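Local atomic coordinates of dihydrodipicolinate synthase (Bacillus anthracis, PDB entry 1XKY), a protein that probably catalyses the aldolase-type condensation of pyruvate with aspartate semialdehyde that opens the lysine branch of amino-acid biosynthesis, as dihydrodipicolinate synthases do. Residues A266-V270 / G271-G275. Numbering follows the deposited sequence.
Sequences ALQMV and GLDVG
Over one face of the Asp-273 carboxylate sits Gln-268 CG, 3.4 Å from Asp-273 OD2; the two side chains run alongside each other where a Schellman motif ends helix 261-269. The evidence for the motif is a pair of backbone bonds, Leu-272 N to Leu-267 O at 2.8 Å and Gly-271 N to Gln-268 O at 3.1 Å, with Gly-271 at positive phi (85°) as C-prime residue. With CG anti to the backbone N (chi1 173°), the Gln-268 chain starts beside Asp-273, then bends at chi2 and carries its amide away, its plane 39° from that of the carboxylate.

At the carboxylate's other oxygen, Gly-275 N donates to Asp-273 OD1 at 2.7 Å, nearly along the C-O axis, which defines an Asx turn; Lys-34 forms a salt bridge with the same OD1, so two partners limit the carboxylate's rotation. The chain turns off the helix end toward helix 32-44, where Leu-272 packs on Leu-38 and Tyr-41 on the outside of the TIM barrel. Val-21 touches both Leu-267 and Val-274, and Leu-267 CD1 meets Val-274 CG2 at 4.0 Å.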
loop_
_atom_site.group_PDB
_atom_site.type_symbol
_atom_site.label_atom_id
_atom_site.label_comp_id
_atom_site.label_asym_id
_atom_site.label_seq_id
_atom_site.Cartn_x
_atom_site.Cartn_y
_atom_site.Cartn_z
ATOM N N ALA A 266 18.293 10.586 22.450
ATOM C CA ALA A 266 19.389 11.341 21.814
ATOM C C ALA A 266 19.695 12.666 22.541
ATOM O O ALA A 266 20.861 13.050 22.700
ATOM C CB ALA A 266 19.070 11.596 20.341
ATOM N N LEU A 267 18.645 13.345 22.999
ATOM C CA LEU A 267 18.795 14.546 23.816
ATOM C C LEU A 267 19.544 14.239 25.120
ATOM O O LEU A 267 20.468 14.961 25.501
ATOM C CB LEU A 267 17.423 15.169 24.107
ATOM C CG LEU A 267 16.883 16.080 22.997
ATOM C CD1 LEU A 267 15.399 16.354 23.170
ATOM C CD2 LEU A 267 17.681 17.384 22.963
ATOM N N GLN A 268 19.140 13.166 25.796
ATOM C CA GLN A 268 19.850 12.687 26.982
ATOM C C GLN A 268 21.321 12.383 26.668
ATOM O O GLN A 268 22.202 12.740 27.446
ATOM C CB GLN A 268 19.130 11.466 27.574
ATOM C CG GLN A 268 19.849 10.771 28.725
ATOM C CD GLN A 268 20.611 9.532 28.275
ATOM O OE1 GLN A 268 20.032 8.607 27.681
ATOM N NE2 GLN A 268 21.912 9.501 28.558
ATOM N N MET A 269 21.582 11.745 25.526
ATOM C CA MET A 269 22.954 11.404 25.109
ATOM C C MET A 269 23.864 12.638 24.945
ATOM O O MET A 269 25.073 12.540 25.167
ATOM C CB MET A 269 22.945 10.607 23.793
ATOM C CG MET A 269 22.541 9.139 23.911
ATOM S SD MET A 269 22.226 8.368 22.289
ATOM C CE MET A 269 21.685 6.755 22.831
ATOM N N VAL A 270 23.292 13.782 24.556
ATOM C CA VAL A 270 24.064 15.036 24.441
ATOM C C VAL A 270 23.866 15.974 25.634
ATOM O O VAL A 270 24.024 17.191 25.502
ATOM C CB VAL A 270 23.769 15.810 23.119
ATOM C CG1 VAL A 270 24.079 14.936 21.910
ATOM C CG2 VAL A 270 22.327 16.323 23.058
ATOM N N GLY A 271 23.518 15.413 26.790
ATOM C CA GLY A 271 23.495 16.168 28.043
ATOM C C GLY A 271 22.238 16.963 28.356
ATOM O O GLY A 271 22.230 17.745 29.313
ATOM N N LEU A 272 21.178 16.780 27.569
ATOM C CA LEU A 272 19.904 17.437 27.842
ATOM C C LEU A 272 18.866 16.366 28.151
ATOM O O LEU A 272 18.102 15.955 27.285
ATOM C CB LEU A 272 19.478 18.322 26.659
ATOM C CG LEU A 272 18.866 19.680 27.037
ATOM C CD1 LEU A 272 18.468 20.481 25.811
ATOM C CD2 LEU A 272 17.678 19.501 27.937
ATOM N N ASP A 273 18.859 15.894 29.392
ATOM C CA ASP A 273 17.937 14.827 29.789
ATOM C C ASP A 273 16.521 15.395 29.890
ATOM O O ASP A 273 16.275 16.348 30.632
ATOM C CB ASP A 273 18.369 14.172 31.110
ATOM C CG ASP A 273 17.668 12.836 31.360
ATOM O OD1 ASP A 273 16.420 12.800 31.351
ATOM O OD2 ASP A 273 18.362 11.810 31.562
ATOM N N VAL A 274 15.613 14.815 29.107
ATOM C CA VAL A 274 14.212 15.202 29.091
ATOM C C VAL A 274 13.327 14.022 29.531
ATOM O O VAL A 274 12.124 13.998 29.256
ATOM C CB VAL A 274 13.783 15.720 27.686
ATOM C CG1 VAL A 274 14.494 17.011 27.362
ATOM C CG2 VAL A 274 14.059 14.693 26.602
ATOM N N GLY A 275 13.941 13.047 30.202
ATOM C CA GLY A 275 13.220 11.912 30.773
ATOM C C GLY A 275 12.762 10.884 29.758
ATOM O O GLY A 275 13.244 10.851 28.619
#